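Local coordinates for protein TCR alpha chain (PDB 6LIR) that pairs with a beta chain to form the chicken alpha-beta T-cell receptor, which probably recognises antigen presented by MHC molecules, at residues K126-Y136 with Y167-M178. Residues are numbered along the deposited sequence; the frame is centred on the assembly and turned at random.
Sequences KNLEMCLITDY and YLSTYWAKKDEM
Backbone bonds between Cys131 and Tyr171, and again between Ile133 and Ser169, run in both directions, which identifies strands 128-134 and 167-174 as antiparallel neighbours; their axes run at 161°. The straightest is Ile133 N to Ser169 O, 2.9 Å with 176° at the hydrogen. Beyond the ladder, Lys175 NZ reaches Lys126 O at 2.8 Å, and a water joins Tyr136 O to Tyr167 N.

On the face carrying Cys131, Ile133, Ser169 and Tyr171, the rings of Tyr171 and Tyr136 are packed by side chains from across the strand pair. Cys131 CB sits 3.8 Å from the Tyr171 ring centroid, over the middle of one face, while SG leans toward the hydroxyl end, 3.6 Å from Tyr171 CZ. Ile133 CD1 meets the same ring obliquely at CE2. Tyr171 OH is bonded to Gln179 O and Gly181 N, next to Cys180, the disulfide partner of Cys131. Tyr136 has CG between its backbone N and carbonyl carbon (chi1 58°), which turns the ring back across the strand pair; Tyr167 CB covers one face, 3.7 Å from the centroid. Ser169 OG donates to Tyr136 OH at 2.6 Å, and Glu151 also bonds this hydroxyl. A phenylalanine at Tyr136 would probably keep the ring packing but leave the buried Ser169 hydroxyl without its acceptor.

On the other face, Met130 bends at chi2 and chi3, bringing CE within 3.7 Å of Trp172 CB, and Leu132 CD1 touches Thr170 CG2, the two side chains crossing at a slant. The beta chain packs here, its Phe124 against Met130. The Cys131-Cys180 disulfide and adjacent strands 128-134 and 164-174, flanked by 116-121 and 150-156, are consistent with B and E in the A-B-E-D sheet of an immunoglobulin-like constant domain.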
loop_
_atom_site.group_PDB
_atom_site.type_symbol
_atom_site.label_atom_id
_atom_site.label_comp_id
_atom_site.label_asym_id
_atom_site.label_seq_id
_atom_site.Cartn_x
_atom_site.Cartn_y
_atom_site.Cartn_z
ATOM N N LYS A 126 3.423 0.306 -29.203
ATOM C CA LYS A 126 4.263 -0.689 -29.863
ATOM C C LYS A 126 5.755 -0.377 -29.819
ATOM O O LYS A 126 6.548 -1.232 -30.228
ATOM C CB LYS A 126 3.815 -0.906 -31.309
ATOM C CG LYS A 126 2.379 -1.407 -31.447
ATOM C CD LYS A 126 2.164 -2.788 -30.808
ATOM C CE LYS A 126 3.212 -3.833 -31.177
ATOM N NZ LYS A 126 3.541 -4.694 -30.001
ATOM N N ASN A 127 6.171 0.793 -29.332
ATOM C CA ASN A 127 7.592 1.111 -29.243
ATOM C C ASN A 127 8.083 1.006 -27.803
ATOM O O ASN A 127 8.985 1.734 -27.379
ATOM C CB ASN A 127 7.890 2.493 -29.832
ATOM C CG ASN A 127 7.199 3.625 -29.085
ATOM O OD1 ASN A 127 7.535 3.932 -27.944
ATOM N ND2 ASN A 127 6.242 4.270 -29.745
ATOM N N LEU A 128 7.522 0.052 -27.064
ATOM C CA LEU A 128 7.819 -0.177 -25.659
ATOM C C LEU A 128 7.858 -1.677 -25.420
ATOM O O LEU A 128 7.080 -2.427 -26.018
ATOM C CB LEU A 128 6.764 0.465 -24.746
ATOM C CG LEU A 128 7.106 1.767 -24.020
ATOM C CD1 LEU A 128 7.201 2.923 -24.990
ATOM C CD2 LEU A 128 6.064 2.058 -22.951
ATOM N N GLU A 129 8.770 -2.109 -24.556
ATOM C CA GLU A 129 8.917 -3.515 -24.211
ATOM C C GLU A 129 9.011 -3.653 -22.700
ATOM O O GLU A 129 9.630 -2.820 -22.032
ATOM C CB GLU A 129 10.154 -4.135 -24.872
ATOM C CG GLU A 129 9.845 -5.337 -25.744
ATOM C CD GLU A 129 11.088 -5.916 -26.398
ATOM O OE1 GLU A 129 11.056 -6.170 -27.621
ATOM O OE2 GLU A 129 12.096 -6.118 -25.686
ATOM N N MET A 130 8.380 -4.698 -22.165
ATOM C CA MET A 130 8.379 -4.961 -20.733
ATOM C C MET A 130 9.075 -6.286 -20.465
ATOM O O MET A 130 8.769 -7.303 -21.100
ATOM C CB MET A 130 6.948 -4.995 -20.187
ATOM C CG MET A 130 6.834 -5.365 -18.711
ATOM S SD MET A 130 7.322 -4.041 -17.588
ATOM C CE MET A 130 5.985 -2.873 -17.840
ATOM N N CYS A 131 10.011 -6.275 -19.533
ATOM C CA CYS A 131 10.746 -7.476 -19.166
ATOM C C CYS A 131 10.125 -8.091 -17.923
ATOM O O CYS A 131 9.993 -7.421 -16.897
ATOM C CB CYS A 131 12.225 -7.166 -18.946
ATOM S SG CYS A 131 13.341 -8.583 -18.756
ATOM N N LEU A 132 9.763 -9.364 -18.010
ATOM C CA LEU A 132 9.131 -10.064 -16.902
ATOM C C LEU A 132 10.019 -11.211 -16.427
ATOM O O LEU A 132 10.323 -12.127 -17.197
ATOM C CB LEU A 132 7.761 -10.582 -17.333
ATOM C CG LEU A 132 6.973 -11.423 -16.330
ATOM C CD1 LEU A 132 6.540 -10.631 -15.090
ATOM C CD2 LEU A 132 5.769 -12.083 -16.995
ATOM N N ILE A 133 10.411 -11.167 -15.155
ATOM C CA ILE A 133 11.130 -12.253 -14.496
ATOM C C ILE A 133 10.193 -12.910 -13.491
ATOM O O ILE A 133 9.655 -12.234 -12.606
ATOM C CB ILE A 133 12.416 -11.751 -13.813
ATOM C CG1 ILE A 133 13.268 -10.944 -14.795
ATOM C CG2 ILE A 133 13.211 -12.924 -13.259
ATOM C CD1 ILE A 133 13.096 -9.438 -14.665
ATOM N N THR A 134 10.014 -14.225 -13.608
ATOM C CA THR A 134 9.035 -14.937 -12.797
ATOM C C THR A 134 9.663 -16.117 -12.066
ATOM O O THR A 134 10.753 -16.583 -12.408
ATOM C CB THR A 134 7.869 -15.467 -13.648
ATOM O OG1 THR A 134 8.308 -16.601 -14.407
ATOM C CG2 THR A 134 7.373 -14.409 -14.599
ATOM N N ASP A 135 8.915 -16.610 -11.072
ATOM C CA ASP A 135 9.177 -17.883 -10.392
ATOM C C ASP A 135 10.639 -18.048 -9.979
ATOM O O ASP A 135 11.236 -19.119 -10.122
ATOM C CB ASP A 135 8.713 -19.048 -11.263
ATOM C CG ASP A 135 7.307 -18.841 -11.794
ATOM O OD1 ASP A 135 6.363 -18.815 -10.977
ATOM O OD2 ASP A 135 7.148 -18.679 -13.024
ATOM N N TYR A 136 11.214 -16.984 -9.442
ATOM C CA TYR A 136 12.595 -16.971 -8.985
ATOM C C TYR A 136 12.643 -16.928 -7.463
ATOM O O TYR A 136 11.622 -16.771 -6.785
ATOM C CB TYR A 136 13.348 -15.769 -9.568
ATOM C CG TYR A 136 12.722 -14.435 -9.215
ATOM C CD1 TYR A 136 13.086 -13.757 -8.056
ATOM C CD2 TYR A 136 11.765 -13.858 -10.039
ATOM C CE1 TYR A 136 12.513 -12.535 -7.731
ATOM C CE2 TYR A 136 11.187 -12.640 -9.724
ATOM C CZ TYR A 136 11.564 -11.982 -8.572
ATOM O OH TYR A 136 10.987 -10.771 -8.260
ATOM N N TYR A 167 7.159 -15.031 -7.190
ATOM C CA TYR A 167 7.695 -13.686 -7.271
ATOM C C TYR A 167 7.682 -13.230 -8.721
ATOM O O TYR A 167 7.812 -14.036 -9.646
ATOM C CB TYR A 167 9.128 -13.637 -6.736
ATOM C CG TYR A 167 9.245 -13.548 -5.234
ATOM C CD1 TYR A 167 9.103 -14.678 -4.437
ATOM C CD2 TYR A 167 9.513 -12.333 -4.610
ATOM C CE1 TYR A 167 9.220 -14.600 -3.059
ATOM C CE2 TYR A 167 9.635 -12.246 -3.241
ATOM C CZ TYR A 167 9.483 -13.380 -2.468
ATOM O OH TYR A 167 9.599 -13.290 -1.100
ATOM N N LEU A 168 7.554 -11.919 -8.909
ATOM C CA LEU A 168 7.588 -11.317 -10.233
ATOM C C LEU A 168 8.364 -10.017 -10.138
ATOM O O LEU A 168 8.147 -9.227 -9.216
ATOM C CB LEU A 168 6.176 -11.026 -10.768
ATOM C CG LEU A 168 5.098 -12.107 -10.712
ATOM C CD1 LEU A 168 3.731 -11.509 -11.034
ATOM C CD2 LEU A 168 5.428 -13.241 -11.666
ATOM N N SER A 169 9.262 -9.805 -11.089
ATOM C CA SER A 169 9.986 -8.554 -11.235
ATOM C C SER A 169 9.780 -8.050 -12.654
ATOM O O SER A 169 9.674 -8.842 -13.591
ATOM C CB SER A 169 11.484 -8.718 -10.926
ATOM O OG SER A 169 11.718 -8.659 -9.525
ATOM N N THR A 170 9.713 -6.729 -12.812
ATOM C CA THR A 170 9.530 -6.156 -14.138
ATOM C C THR A 170 10.343 -4.880 -14.279
ATOM O O THR A 170 10.611 -4.180 -13.302
ATOM C CB THR A 170 8.057 -5.812 -14.432
ATOM O OG1 THR A 170 7.512 -5.047 -13.348
ATOM C CG2 THR A 170 7.228 -7.068 -14.640
ATOM N N TYR A 171 10.720 -4.589 -15.520
ATOM C CA TYR A 171 11.311 -3.315 -15.897
ATOM C C TYR A 171 11.040 -3.107 -17.378
ATOM O O TYR A 171 10.913 -4.071 -18.139
ATOM C CB TYR A 171 12.812 -3.228 -15.568
ATOM C CG TYR A 171 13.737 -4.192 -16.289
ATOM C CD1 TYR A 171 14.244 -3.895 -17.549
ATOM C CD2 TYR A 171 14.145 -5.375 -15.684
ATOM C CE1 TYR A 171 15.104 -4.765 -18.200
ATOM C CE2 TYR A 171 15.006 -6.249 -16.327
ATOM C CZ TYR A 171 15.481 -5.940 -17.584
ATOM O OH TYR A 171 16.338 -6.807 -18.227
ATOM N N TRP A 172 10.910 -1.843 -17.772
ATOM C CA TRP A 172 10.467 -1.493 -19.112
ATOM C C TRP A 172 11.325 -0.360 -19.653
ATOM O O TRP A 172 11.893 0.428 -18.893
ATOM C CB TRP A 172 8.996 -1.065 -19.113
ATOM C CG TRP A 172 8.778 0.178 -18.314
ATOM C CD1 TRP A 172 8.554 0.261 -16.971
ATOM C CD2 TRP A 172 8.795 1.523 -18.802
ATOM N NE1 TRP A 172 8.419 1.575 -16.594
ATOM C CE2 TRP A 172 8.561 2.369 -17.700
ATOM C CE3 TRP A 172 8.977 2.094 -20.066
ATOM C CZ2 TRP A 172 8.505 3.756 -17.823
ATOM C CZ3 TRP A 172 8.922 3.471 -20.185
ATOM C CH2 TRP A 172 8.687 4.286 -19.072
ATOM N N ALA A 173 11.401 -0.281 -20.978
ATOM C CA ALA A 173 12.195 0.739 -21.649
ATOM C C ALA A 173 11.772 0.785 -23.108
ATOM O O ALA A 173 11.095 -0.125 -23.599
ATOM C CB ALA A 173 13.698 0.456 -21.534
ATOM N N LYS A 174 12.132 1.880 -23.782
ATOM C CA LYS A 174 11.992 1.943 -25.232
ATOM C C LYS A 174 12.560 0.674 -25.859
ATOM O O LYS A 174 13.607 0.177 -25.437
ATOM C CB LYS A 174 12.703 3.182 -25.784
ATOM C CG LYS A 174 12.126 4.516 -25.303
ATOM C CD LYS A 174 13.232 5.542 -25.088
ATOM C CE LYS A 174 12.757 6.788 -24.357
ATOM N NZ LYS A 174 13.550 7.051 -23.120
ATOM N N LYS A 175 11.830 0.131 -26.837
ATOM C CA LYS A 175 12.173 -1.160 -27.430
ATOM C C LYS A 175 13.663 -1.277 -27.752
ATOM O O LYS A 175 14.352 -2.175 -27.254
ATOM C CB LYS A 175 11.330 -1.391 -28.687
ATOM C CG LYS A 175 11.572 -2.735 -29.357
ATOM C CD LYS A 175 10.465 -3.080 -30.342
ATOM C CE LYS A 175 9.123 -3.225 -29.641
ATOM N NZ LYS A 175 8.030 -3.566 -30.595
ATOM N N ASP A 176 14.166 -0.375 -28.604
ATOM C CA ASP A 176 15.554 -0.447 -29.061
ATOM C C ASP A 176 16.556 -0.555 -27.913
ATOM O O ASP A 176 17.559 -1.269 -28.023
ATOM C CB ASP A 176 15.878 0.766 -29.934
ATOM C CG ASP A 176 15.428 2.072 -29.312
ATOM O OD1 ASP A 176 16.005 2.474 -28.281
ATOM O OD2 ASP A 176 14.498 2.700 -29.861
ATOM N N GLU A 177 16.301 0.139 -26.801
ATOM C CA GLU A 177 17.237 0.194 -25.682
ATOM C C GLU A 177 16.898 -0.801 -24.582
ATOM O O GLU A 177 17.176 -0.544 -23.407
ATOM C CB GLU A 177 17.349 1.600 -25.096
ATOM C CG GLU A 177 16.097 2.419 -25.099
ATOM C CD GLU A 177 16.415 3.885 -24.932
ATOM O OE1 GLU A 177 16.049 4.673 -25.827
ATOM O OE2 GLU A 177 17.038 4.249 -23.913
ATOM N N MET A 178 16.298 -1.930 -24.927
ATOM C CA MET A 178 15.842 -2.880 -23.928
ATOM C C MET A 178 16.618 -4.175 -24.093
ATOM O O MET A 178 16.748 -4.691 -25.207
ATOM C CB MET A 178 14.336 -3.144 -24.061
ATOM C CG MET A 178 13.893 -4.516 -23.561
ATOM S SD MET A 178 14.159 -4.765 -21.794
ATOM C CE MET A 178 13.008 -3.574 -21.112
HETATM O O HOH W 1 9.218 -17.180 -7.122
#